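Local structure of salmonella typhimurium DB7155 bacteriophage DET7 tailspike (Bacteriophage, 2V5I) at residues A[351-356]-A[376-381]; A[282-287]-A[329-334]; A[89-94]-A[154-159]; A[169-174]-A[192-197]. The protein binds the O-antigen of Salmonella lipopolysaccharide as the receptor-binding tailspike of the phage and, as a trimer, probably hydrolyses it. All blocks are in the same frame, centred on the assembly; numbering follows the deposited sequence.

Contact 1 (A[351-356]-A[376-381])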
loop_
_atom_site.group_PDB
_atom_site.type_symbol
_atom_site.label_atom_id
_atom_site.label_comp_id
_atom_site.label_asym_id
_atom_site.label_seq_id
_atom_site.Cartn_x
_atom_site.Cartn_y
_atom_site.Cartn_z
ATOM N N VAL A 351 1.427 -11.599 0.099
ATOM C CA VAL A 351 2.135 -12.864 0.198
ATOM C C VAL A 351 2.141 -13.452 -1.217
ATOM O O VAL A 351 1.076 -13.670 -1.800
ATOM C CB VAL A 351 1.436 -13.816 1.199
ATOM C CG1 VAL A 351 2.184 -15.118 1.259
ATOM C CG2 VAL A 351 1.372 -13.208 2.577
ATOM N N GLN A 352 3.313 -13.741 -1.757
ATOM C CA GLN A 352 3.374 -14.194 -3.143
ATOM C C GLN A 352 4.459 -15.244 -3.314
ATOM O O GLN A 352 5.555 -15.107 -2.776
ATOM C CB GLN A 352 3.469 -13.040 -4.136
ATOM C CG GLN A 352 4.546 -12.119 -3.981
ATOM C CD GLN A 352 4.403 -10.711 -4.702
ATOM O OE1 GLN A 352 3.334 -10.233 -5.224
ATOM N NE2 GLN A 352 5.518 -10.057 -4.712
ATOM N N ASP A 353 4.113 -16.332 -4.005
ATOM C CA ASP A 353 5.134 -17.342 -4.444
ATOM C C ASP A 353 5.746 -18.025 -3.248
ATOM O O ASP A 353 6.987 -18.081 -3.148
ATOM C CB ASP A 353 6.218 -16.699 -5.349
ATOM C CG ASP A 353 6.984 -17.727 -6.221
ATOM O OD1 ASP A 353 6.501 -18.849 -6.410
ATOM O OD2 ASP A 353 8.051 -17.358 -6.745
ATOM N N CYS A 354 4.884 -18.557 -2.375
ATOM C CA CYS A 354 5.317 -19.307 -1.169
ATOM C C CYS A 354 5.207 -20.798 -1.426
ATOM O O CYS A 354 4.288 -21.286 -2.111
ATOM C CB CYS A 354 4.565 -18.947 0.103
ATOM S SG CYS A 354 4.961 -17.247 0.677
ATOM N N ALA A 355 6.235 -21.537 -0.998
ATOM C CA ALA A 355 6.228 -22.989 -1.175
ATOM C C ALA A 355 5.149 -23.715 -0.389
ATOM O O ALA A 355 4.611 -24.710 -0.866
ATOM C CB ALA A 355 7.585 -23.571 -0.827
ATOM N N GLY A 356 4.852 -23.272 0.834
ATOM C CA GLY A 356 3.691 -23.747 1.562
ATOM C C GLY A 356 2.515 -22.763 1.567
ATOM O O GLY A 356 2.379 -21.929 0.665
ATOM N N CYS A 376 0.737 -19.484 -3.930
ATOM C CA CYS A 376 1.165 -20.164 -2.735
ATOM C C CYS A 376 0.939 -21.691 -2.827
ATOM O O CYS A 376 0.338 -22.213 -3.772
ATOM C CB CYS A 376 0.568 -19.540 -1.454
ATOM S SG CYS A 376 1.273 -17.866 -1.203
ATOM N N ASN A 377 1.519 -22.383 -1.856
ATOM C CA ASN A 377 1.584 -23.853 -1.872
ATOM C C ASN A 377 2.172 -24.443 -3.145
ATOM O O ASN A 377 1.698 -25.448 -3.657
ATOM C CB ASN A 377 0.248 -24.484 -1.535
ATOM C CG ASN A 377 0.395 -25.956 -1.172
ATOM O OD1 ASN A 377 1.466 -26.371 -0.668
ATOM N ND2 ASN A 377 -0.631 -26.762 -1.451
ATOM N N TYR A 378 3.212 -23.799 -3.679
ATOM C CA TYR A 378 3.720 -24.224 -4.991
ATOM C C TYR A 378 4.421 -25.594 -4.903
ATOM O O TYR A 378 4.554 -26.247 -5.913
ATOM C CB TYR A 378 4.557 -23.120 -5.667
ATOM C CG TYR A 378 5.939 -22.847 -5.129
ATOM C CD1 TYR A 378 6.945 -23.804 -5.218
ATOM C CD2 TYR A 378 6.285 -21.595 -4.602
ATOM C CE1 TYR A 378 8.202 -23.571 -4.740
ATOM C CE2 TYR A 378 7.546 -21.357 -4.119
ATOM C CZ TYR A 378 8.521 -22.327 -4.206
ATOM O OH TYR A 378 9.823 -22.106 -3.752
ATOM N N LEU A 379 4.812 -26.049 -3.707
ATOM C CA LEU A 379 5.346 -27.415 -3.521
ATOM C C LEU A 379 4.240 -28.442 -3.241
ATOM O O LEU A 379 4.526 -29.622 -3.027
ATOM C CB LEU A 379 6.402 -27.472 -2.415
ATOM C CG LEU A 379 7.708 -26.758 -2.710
ATOM C CD1 LEU A 379 8.727 -27.021 -1.599
ATOM C CD2 LEU A 379 8.306 -27.179 -4.010
ATOM N N ASN A 380 2.975 -28.033 -3.265
ATOM C CA ASN A 380 1.878 -29.008 -3.203
ATOM C C ASN A 380 1.830 -29.827 -1.924
ATOM O O ASN A 380 1.575 -31.075 -1.944
ATOM C CB ASN A 380 1.888 -29.908 -4.435
ATOM C CG ASN A 380 0.543 -30.584 -4.695
ATOM O OD1 ASN A 380 -0.505 -30.138 -4.211
ATOM N ND2 ASN A 380 0.582 -31.689 -5.454
ATOM N N PHE A 381 2.039 -29.165 -0.801
ATOM C CA PHE A 381 1.756 -29.743 0.507
ATOM C C PHE A 381 0.262 -30.070 0.645
ATOM O O PHE A 381 -0.571 -29.514 -0.060
ATOM C CB PHE A 381 2.117 -28.784 1.628
ATOM C CG PHE A 381 3.597 -28.571 1.821
ATOM C CD1 PHE A 381 4.316 -29.384 2.671
ATOM C CD2 PHE A 381 4.224 -27.483 1.270
ATOM C CE1 PHE A 381 5.671 -29.149 2.890
ATOM C CE2 PHE A 381 5.574 -27.233 1.472
ATOM C CZ PHE A 381 6.295 -28.066 2.268
#
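Cys376 opens the contact by setting its sulfur against Val351 and Cys354: SG lies 3.8 Å from Val351 CG1 and 3.7 Å from Cys354 CB, with SG of Cys376 turned anti to its own carbonyl carbon (chi1 -68°). The two cysteines pack without a disulfide, for their SG atoms stay 4.2 Å apart. Asn377 follows in a positive-phi conformation, and its backbone N gives a short bond of 2.7 Å to Gly356 O, reaching that oxygen from well above the carbonyl plane. Its side-chain amide works within its own segment, where OD1 accepts from Phe381 N while ND2 donates to Phe381 O, a two-point clasp across the type I turn from Asn377 to Asn380. Here the loop that leaves strand 345-352 stacks on the loop of the next coil, as successive corners do in a parallel beta-helix, the fold this tailspike shares with that of phage P22. Tyr378 donates its N to Cys354 O in a nearly straight bond (172°), and its ring lies over Ala355, whose CA stands 3.7 Å from the ring centroid in a CH-pi contact. The ring also passes near Asp353 OD1, with carboxylate and ring planes 45° apart; Lys403 forms a salt bridge with that oxygen and a cation-pi contact with the ring, while Tyr378 OH is hydrogen-bonded to Asn331 OD1. Leu379 N uses a lone pair of Ala355 O at 3.1 Å, and its CG and CD1 rest on Ala355 CB. Phe381, finally, brings the edge of its ring to Ala355 O, with CD2 3.5 Å from that oxygen.

Contact 2 (A[282-287]-A[329-334])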
loop_
_atom_site.group_PDB
_atom_site.type_symbol
_atom_site.label_atom_id
_atom_site.label_comp_id
_atom_site.label_asym_id
_atom_site.label_seq_id
_atom_site.Cartn_x
_atom_site.Cartn_y
_atom_site.Cartn_z
ATOM N N ALA A 282 9.670 -10.349 4.540
ATOM C CA ALA A 282 10.333 -11.642 4.869
ATOM C C ALA A 282 10.494 -12.419 3.584
ATOM O O ALA A 282 9.521 -12.652 2.874
ATOM C CB ALA A 282 9.551 -12.450 5.893
ATOM N N LEU A 283 11.731 -12.881 3.301
ATOM C CA LEU A 283 12.071 -13.585 2.061
ATOM C C LEU A 283 12.680 -14.960 2.433
ATOM O O LEU A 283 13.605 -15.046 3.278
ATOM C CB LEU A 283 13.113 -12.777 1.268
ATOM C CG LEU A 283 12.696 -11.391 0.801
ATOM C CD1 LEU A 283 13.874 -10.833 0.057
ATOM C CD2 LEU A 283 11.503 -11.428 -0.019
ATOM N N SER A 284 12.135 -16.030 1.846
ATOM C CA SER A 284 12.638 -17.400 1.984
ATOM C C SER A 284 12.871 -17.891 3.423
ATOM O O SER A 284 13.885 -18.547 3.646
ATOM C CB SER A 284 13.926 -17.526 1.189
ATOM O OG SER A 284 13.662 -17.215 -0.198
ATOM N N PRO A 285 11.970 -17.616 4.380
ATOM C CA PRO A 285 12.141 -18.272 5.706
ATOM C C PRO A 285 11.792 -19.760 5.629
ATOM O O PRO A 285 10.953 -20.164 4.851
ATOM C CB PRO A 285 11.127 -17.561 6.599
ATOM C CG PRO A 285 10.056 -17.263 5.645
ATOM C CD PRO A 285 10.731 -16.816 4.363
ATOM N N VAL A 286 12.511 -20.537 6.419
ATOM C CA VAL A 286 12.253 -21.982 6.538
ATOM C C VAL A 286 10.872 -22.271 7.147
ATOM O O VAL A 286 10.179 -23.221 6.731
ATOM C CB VAL A 286 13.416 -22.692 7.251
ATOM C CG1 VAL A 286 13.080 -24.163 7.491
ATOM C CG2 VAL A 286 14.697 -22.550 6.496
ATOM N N TRP A 287 10.462 -21.490 8.148
ATOM C CA TRP A 287 9.140 -21.601 8.692
ATOM C C TRP A 287 8.259 -20.450 8.163
ATOM O O TRP A 287 7.873 -20.515 6.992
ATOM C CB TRP A 287 9.208 -21.669 10.205
ATOM C CG TRP A 287 9.796 -23.000 10.652
ATOM C CD1 TRP A 287 11.114 -23.421 10.552
ATOM C CD2 TRP A 287 9.075 -24.107 11.240
ATOM N NE1 TRP A 287 11.228 -24.703 11.057
ATOM C CE2 TRP A 287 10.009 -25.146 11.464
ATOM C CE3 TRP A 287 7.737 -24.326 11.565
ATOM C CZ2 TRP A 287 9.657 -26.374 12.049
ATOM C CZ3 TRP A 287 7.383 -25.570 12.155
ATOM C CH2 TRP A 287 8.355 -26.561 12.392
ATOM N N VAL A 329 5.668 -10.986 2.040
ATOM C CA VAL A 329 6.363 -12.255 2.240
ATOM C C VAL A 329 6.493 -12.964 0.883
ATOM O O VAL A 329 5.527 -13.027 0.141
ATOM C CB VAL A 329 5.624 -13.181 3.225
ATOM C CG1 VAL A 329 6.365 -14.512 3.398
ATOM C CG2 VAL A 329 5.388 -12.513 4.622
ATOM N N MET A 330 7.673 -13.548 0.631
ATOM C CA MET A 330 7.839 -14.387 -0.558
ATOM C C MET A 330 8.714 -15.600 -0.276
ATOM O O MET A 330 9.661 -15.530 0.518
ATOM C CB MET A 330 8.498 -13.556 -1.669
ATOM C CG MET A 330 7.664 -12.401 -2.125
ATOM S SD MET A 330 8.417 -11.533 -3.534
ATOM C CE MET A 330 8.420 -12.865 -4.729
ATOM N N ASN A 331 8.314 -16.723 -0.880
ATOM C CA ASN A 331 9.088 -17.970 -0.878
ATOM C C ASN A 331 9.279 -18.628 0.493
ATOM O O ASN A 331 10.246 -19.327 0.705
ATOM C CB ASN A 331 10.428 -17.796 -1.594
ATOM C CG ASN A 331 11.022 -19.107 -2.026
ATOM O OD1 ASN A 331 10.288 -20.017 -2.489
ATOM N ND2 ASN A 331 12.366 -19.211 -1.967
ATOM N N SER A 332 8.322 -18.493 1.394
ATOM C CA SER A 332 8.368 -19.207 2.682
ATOM C C SER A 332 8.160 -20.702 2.459
ATOM O O SER A 332 7.464 -21.121 1.560
ATOM C CB SER A 332 7.331 -18.666 3.679
ATOM O OG SER A 332 6.032 -18.750 3.113
ATOM N N LEU A 333 8.860 -21.510 3.232
ATOM C CA LEU A 333 8.655 -22.962 3.184
ATOM C C LEU A 333 7.528 -23.425 4.103
ATOM O O LEU A 333 6.908 -24.474 3.821
ATOM C CB LEU A 333 9.977 -23.675 3.435
ATOM C CG LEU A 333 9.984 -25.185 3.257
ATOM C CD1 LEU A 333 9.651 -25.631 1.862
ATOM C CD2 LEU A 333 11.357 -25.748 3.643
ATOM N N GLY A 334 7.257 -22.701 5.200
ATOM C CA GLY A 334 6.213 -22.961 6.157
ATOM C C GLY A 334 4.912 -22.282 5.791
ATOM O O GLY A 334 4.165 -22.795 4.941
#
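Ala282 and Leu283 run parallel to Val329 and Met330 as paired strand ends, and the two chains then leave the strands in step, keeping the same register down to Trp287 and Gly334. Met330 N donates to Ala282 O and Met330 O accepts from Ser284 N, so one residue is held through both its backbone groups. Beyond the strands Leu333 N reaches Pro285 O in a bond close to straight (170°), whereas Gly334 N meets Trp287 O on a more bent path (131°).

On one face of the strand pair Leu283 and Met330 lie side by side and point the same way, with CD2 of Leu283 4.0 Å from CB of Met330. The other face carries Ala282 and Val329 in looser touch. At the corner both Ser284 and Asn331 take positive phi angles, and Asn331 ND2 donates to Ser284 OG at 3.0 Å. With CG of Asn331 anti to the backbone N (chi1 -160°), the amide extends to the hydroxyl of the neighbouring coil, its OD1 being taken by Tyr378. Next along, the ring of Pro285 rests on Ser332, CG to CB 3.6 Å, and Leu333 CB sits close to Val286 O at 3.3 Å. Corresponding positions of successive coils thus stack, as in other parallel beta-helices.

Strand 280-283 continues the stacking toward strand 249-251, and strand 323-330 toward strand 345-352. Helix 132-137 lies against the loop end, where Lys137 makes a cation-pi contact with Trp287 and donates to Val286 O.

Contact 3 (A[89-94]-A[154-159])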
loop_
_atom_site.group_PDB
_atom_site.type_symbol
_atom_site.label_atom_id
_atom_site.label_comp_id
_atom_site.label_asym_id
_atom_site.label_seq_id
_atom_site.Cartn_x
_atom_site.Cartn_y
_atom_site.Cartn_z
ATOM N N PRO A 89 28.570 -1.805 15.560
ATOM C CA PRO A 89 29.168 -2.963 16.186
ATOM C C PRO A 89 29.197 -4.120 15.183
ATOM O O PRO A 89 28.381 -4.198 14.249
ATOM C CB PRO A 89 28.245 -3.266 17.360
ATOM C CG PRO A 89 26.924 -2.782 16.895
ATOM C CD PRO A 89 27.239 -1.538 16.084
ATOM N N PHE A 90 30.157 -5.031 15.357
ATOM C CA PHE A 90 30.215 -6.222 14.519
ATOM C C PHE A 90 30.572 -7.413 15.444
ATOM O O PHE A 90 31.698 -7.458 15.996
ATOM C CB PHE A 90 31.282 -6.060 13.413
ATOM C CG PHE A 90 31.238 -7.109 12.342
ATOM C CD1 PHE A 90 31.826 -8.358 12.533
ATOM C CD2 PHE A 90 30.613 -6.861 11.137
ATOM C CE1 PHE A 90 31.802 -9.348 11.524
ATOM C CE2 PHE A 90 30.549 -7.831 10.142
ATOM C CZ PHE A 90 31.166 -9.083 10.330
ATOM N N MET A 91 29.625 -8.364 15.631
ATOM C CA MET A 91 29.828 -9.563 16.447
ATOM C C MET A 91 30.196 -10.736 15.545
ATOM O O MET A 91 29.496 -10.984 14.557
ATOM C CB MET A 91 28.524 -9.868 17.178
ATOM C CG MET A 91 28.067 -8.771 18.036
ATOM S SD MET A 91 29.190 -8.185 19.315
ATOM C CE MET A 91 29.451 -9.655 20.272
ATOM N N GLU A 92 31.319 -11.426 15.820
ATOM C CA GLU A 92 31.733 -12.577 14.989
ATOM C C GLU A 92 32.096 -13.749 15.890
ATOM O O GLU A 92 32.781 -13.581 16.910
ATOM C CB GLU A 92 32.916 -12.188 14.116
ATOM C CG GLU A 92 33.519 -13.387 13.358
ATOM C CD GLU A 92 34.551 -13.006 12.344
ATOM O OE1 GLU A 92 34.645 -11.826 11.926
ATOM O OE2 GLU A 92 35.278 -13.935 11.911
ATOM N N SER A 93 31.566 -14.930 15.585
ATOM C CA SER A 93 31.909 -16.100 16.378
ATOM C C SER A 93 33.351 -16.430 16.197
ATOM O O SER A 93 33.915 -16.183 15.135
ATOM C CB SER A 93 31.040 -17.316 16.051
ATOM O OG SER A 93 31.210 -17.735 14.680
ATOM N N LYS A 94 33.911 -17.044 17.222
ATOM C CA LYS A 94 35.257 -17.600 17.159
ATOM C C LYS A 94 35.265 -18.894 16.342
ATOM O O LYS A 94 36.129 -19.114 15.462
ATOM C CB LYS A 94 35.694 -17.822 18.620
ATOM C CG LYS A 94 37.027 -18.386 18.784
ATOM C CD LYS A 94 37.562 -18.230 20.200
ATOM C CE LYS A 94 36.904 -19.091 21.192
ATOM N NZ LYS A 94 37.571 -18.848 22.530
ATOM N N ILE A 154 26.599 -22.278 18.554
ATOM C CA ILE A 154 27.537 -21.162 18.291
ATOM C C ILE A 154 26.811 -19.845 17.942
ATOM O O ILE A 154 26.048 -19.751 16.961
ATOM C CB ILE A 154 28.528 -21.503 17.154
ATOM C CG1 ILE A 154 29.353 -22.742 17.523
ATOM C CG2 ILE A 154 29.446 -20.342 16.883
ATOM C CD1 ILE A 154 30.111 -22.611 18.833
ATOM N N ALA A 155 27.101 -18.826 18.748
ATOM C CA ALA A 155 26.739 -17.451 18.393
ATOM C C ALA A 155 27.625 -16.531 19.154
ATOM O O ALA A 155 27.994 -16.832 20.323
ATOM C CB ALA A 155 25.309 -17.170 18.707
ATOM N N ALA A 156 28.016 -15.426 18.541
ATOM C CA ALA A 156 28.612 -14.301 19.280
ATOM C C ALA A 156 27.474 -13.341 19.651
ATOM O O ALA A 156 26.958 -12.696 18.779
ATOM C CB ALA A 156 29.594 -13.539 18.438
ATOM N N THR A 157 27.166 -13.261 20.934
ATOM C CA THR A 157 25.995 -12.510 21.405
ATOM C C THR A 157 26.436 -11.238 22.126
ATOM O O THR A 157 27.206 -11.303 23.090
ATOM C CB THR A 157 25.121 -13.350 22.347
ATOM O OG1 THR A 157 24.661 -14.515 21.659
ATOM C CG2 THR A 157 23.887 -12.509 22.835
ATOM N N LEU A 158 25.888 -10.106 21.681
ATOM C CA LEU A 158 25.937 -8.867 22.480
ATOM C C LEU A 158 24.698 -8.819 23.361
ATOM O O LEU A 158 23.596 -8.723 22.861
ATOM C CB LEU A 158 26.048 -7.593 21.632
ATOM C CG LEU A 158 26.331 -6.344 22.462
ATOM C CD1 LEU A 158 27.635 -6.442 23.203
ATOM C CD2 LEU A 158 26.344 -5.173 21.524
ATOM N N ASP A 159 24.888 -8.890 24.681
ATOM C CA ASP A 159 23.801 -9.068 25.674
ATOM C C ASP A 159 23.752 -7.764 26.478
ATOM O O ASP A 159 24.581 -7.533 27.353
ATOM C CB ASP A 159 24.103 -10.324 26.529
ATOM C CG ASP A 159 23.051 -10.641 27.565
ATOM O OD1 ASP A 159 22.282 -9.734 27.954
ATOM O OD2 ASP A 159 23.006 -11.844 27.991
#
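Strands 90-92 and 156-159 face each other without backbone pairing, their axes 6.2 Å apart at closest approach and their directions 137° from one another, with Ser93 and Ala156 the nearest residues by CA. This is the geometry of two walls of a parallel beta-helix, each strand bonded within its own sheet and meeting the other through side chains turned inward.

Met91 carries much of the packing. Its CB lies 3.6 Å from Ala156 O and 4.0 Å from Ala156 CB, and from there the side chain folds over on itself: bends at chi2 (-57°) and chi3 (-59°) swing the thioether back over the facing strand. SD comes 3.9 Å from Leu158 CB, with the two side chains crossing at about a right angle, and the methyl CE settles beside the peptide that joins Thr157 to Leu158. Ala156 is the small partner in the middle, its CB resting against Glu92 O at 3.5 Å. Its small side chain is consistent with the close approach of the backbones at Ser93 and Ala156. Further along, Ser93 CB approaches Ile154 CG2 in one of two conformers of Ile154, a less certain contact, while the hydroxyl of Ser93 is taken up by Thr95 O. The contact is therefore almost wholly van der Waals, and the charged end of Glu92 is engaged elsewhere, by Lys68 and Lys124.

Around this pair, strand 85-92 is bonded to strands 69-70 and 172-173, whereas strand 156-161 runs between strands 73-78 and 176-181; Met91 also touches Ala176 and Tyr178, and Leu158 packs on Leu75 and Phe77 of strand 73-78.

Contact 4 (A[169-174]-A[192-197])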
loop_
_atom_site.group_PDB
_atom_site.type_symbol
_atom_site.label_atom_id
_atom_site.label_comp_id
_atom_site.label_asym_id
_atom_site.label_seq_id
_atom_site.Cartn_x
_atom_site.Cartn_y
_atom_site.Cartn_z
ATOM N N ARG A 169 23.104 1.148 16.105
ATOM C CA ARG A 169 22.931 1.603 14.741
ATOM C C ARG A 169 23.890 0.879 13.807
ATOM O O ARG A 169 25.075 0.708 14.145
ATOM C CB ARG A 169 23.207 3.109 14.660
ATOM C CG ARG A 169 22.241 3.961 15.518
ATOM C CD ARG A 169 22.569 5.443 15.452
ATOM N NE ARG A 169 21.719 6.179 16.399
ATOM C CZ ARG A 169 21.987 7.396 16.878
ATOM N NH1 ARG A 169 23.088 8.052 16.509
ATOM N NH2 ARG A 169 21.147 7.945 17.740
ATOM N N ASN A 170 23.402 0.454 12.645
ATOM C CA ASN A 170 24.291 -0.146 11.589
ATOM C C ASN A 170 25.086 -1.363 12.071
ATOM O O ASN A 170 26.273 -1.563 11.715
ATOM C CB ASN A 170 25.194 0.971 11.041
ATOM C CG ASN A 170 24.407 2.126 10.476
ATOM O OD1 ASN A 170 23.691 1.960 9.486
ATOM N ND2 ASN A 170 24.530 3.297 11.074
ATOM N N ALA A 171 24.388 -2.198 12.848
ATOM C CA ALA A 171 24.991 -3.455 13.390
ATOM C C ALA A 171 25.283 -4.449 12.295
ATOM O O ALA A 171 24.573 -4.569 11.303
ATOM C CB ALA A 171 24.096 -4.101 14.426
ATOM N N GLY A 172 26.381 -5.179 12.486
ATOM C CA GLY A 172 26.699 -6.304 11.633
ATOM C C GLY A 172 27.130 -7.532 12.405
ATOM O O GLY A 172 27.182 -7.588 13.632
ATOM N N GLY A 173 27.444 -8.569 11.645
ATOM C CA GLY A 173 28.021 -9.769 12.254
ATOM C C GLY A 173 28.030 -11.003 11.412
ATOM O O GLY A 173 27.492 -11.031 10.275
ATOM N N LEU A 174 28.751 -12.003 11.953
ATOM C CA LEU A 174 28.846 -13.351 11.403
ATOM C C LEU A 174 28.597 -14.339 12.517
ATOM O O LEU A 174 29.344 -14.386 13.503
ATOM C CB LEU A 174 30.268 -13.592 10.852
ATOM C CG LEU A 174 30.648 -12.795 9.585
ATOM C CD1 LEU A 174 32.120 -13.017 9.237
ATOM C CD2 LEU A 174 29.839 -13.195 8.433
ATOM N N ASP A 192 22.929 -4.012 9.156
ATOM C CA ASP A 192 23.689 -4.150 7.935
ATOM C C ASP A 192 23.868 -5.606 7.521
ATOM O O ASP A 192 24.995 -6.121 7.447
ATOM C CB ASP A 192 25.049 -3.524 8.177
ATOM C CG ASP A 192 25.843 -3.404 6.919
ATOM O OD1 ASP A 192 25.233 -3.458 5.814
ATOM O OD2 ASP A 192 27.094 -3.235 7.029
ATOM N N SER A 193 22.749 -6.290 7.265
ATOM C CA SER A 193 22.759 -7.688 6.780
ATOM C C SER A 193 23.517 -8.588 7.743
ATOM O O SER A 193 24.476 -9.299 7.392
ATOM C CB SER A 193 23.312 -7.793 5.347
ATOM O OG SER A 193 22.412 -7.111 4.480
ATOM N N ILE A 194 23.117 -8.505 9.002
ATOM C CA ILE A 194 23.694 -9.307 10.059
ATOM C C ILE A 194 23.494 -10.782 9.692
ATOM O O ILE A 194 22.368 -11.203 9.427
ATOM C CB ILE A 194 23.005 -9.044 11.389
ATOM C CG1 ILE A 194 23.114 -7.581 11.820
ATOM C CG2 ILE A 194 23.621 -9.933 12.496
ATOM C CD1 ILE A 194 22.146 -7.179 12.952
ATOM N N ILE A 195 24.577 -11.581 9.667
ATOM C CA ILE A 195 24.424 -12.997 9.475
ATOM C C ILE A 195 24.231 -13.643 10.853
ATOM O O ILE A 195 25.130 -13.632 11.707
ATOM C CB ILE A 195 25.674 -13.660 8.814
ATOM C CG1 ILE A 195 26.032 -13.042 7.478
ATOM C CG2 ILE A 195 25.483 -15.149 8.680
ATOM C CD1 ILE A 195 24.954 -12.869 6.625
ATOM N N GLY A 196 23.037 -14.196 11.084
ATOM C CA GLY A 196 22.730 -14.870 12.339
ATOM C C GLY A 196 23.474 -16.146 12.666
ATOM O O GLY A 196 24.002 -16.772 11.791
ATOM N N GLY A 197 23.503 -16.479 13.961
ATOM C CA GLY A 197 23.997 -17.755 14.461
ATOM C C GLY A 197 22.892 -18.612 15.043
ATOM O O GLY A 197 21.752 -18.604 14.575
HETATM O O HOH W 1 28.041 -2.659 9.909
HETATM O O HOH W 2 27.145 -7.658 8.667
#
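Ala171 O receives Asp192 N in a 2.8 Å bond, the shortest direct polar link between these segments, and CB of Asp192 lies close to the same oxygen. A second backbone bond, Ile195 N to Gly173 O, comes in from above the carbonyl plane. Two waters add to the pairing: one, beside the first bond, donates to Asn170 O and Asp192 OD2; the other, between the two bonds, accepts from Gly173 N at 3.1 Å and donates to Asp192 O, at the irregularity around Ser193, whose phi is positive. Neighbouring coils of a parallel beta-helix meet here, strand 172-173 against strand 187-196, just before the chain turns a corner at Leu174. Gly173 has backbone angles that call for glycine. Ile194 turns its CG1 to Ala171 O at 3.4 Å and to Gly172 CA, a placement that follows from CG1 being anti to its own carbonyl carbon (chi1 -60°), and its CD1 touches Ala171 CB. Leu174 and Ile195 lie alongside each other, pointing the same way, with CD2 of Leu174 3.9 Å from CG1 of Ile195. The Asp192 carboxylate also forms salt bridges with Arg165 and Lys187 of a second subunit.

Three of the four contacts, 1, 2 and 4, join consecutive coils of the beta-helix and rely on backbone hydrogen bonds, whereas contact 3 spans two walls and rests on van der Waals packing, with no hydrogen bond between its segments. Contacts 2, 3 and 4 are buried; contact 1 is only partly so, with Leu379 and Phe381 exposed. Contacts 1 and 2 adjoin through strands 323-330 and 345-352, linked by Gln352 N to Val329 O, and contacts 3 and 4 through strands 85-92 and 172-173, linked by Pro89 O to Gly172 N. The centres of contacts 2 and 4 lie about 20 Å apart. Contact 4 engages charged groups of the second subunit; contacts 1 and 2 meet it by packing.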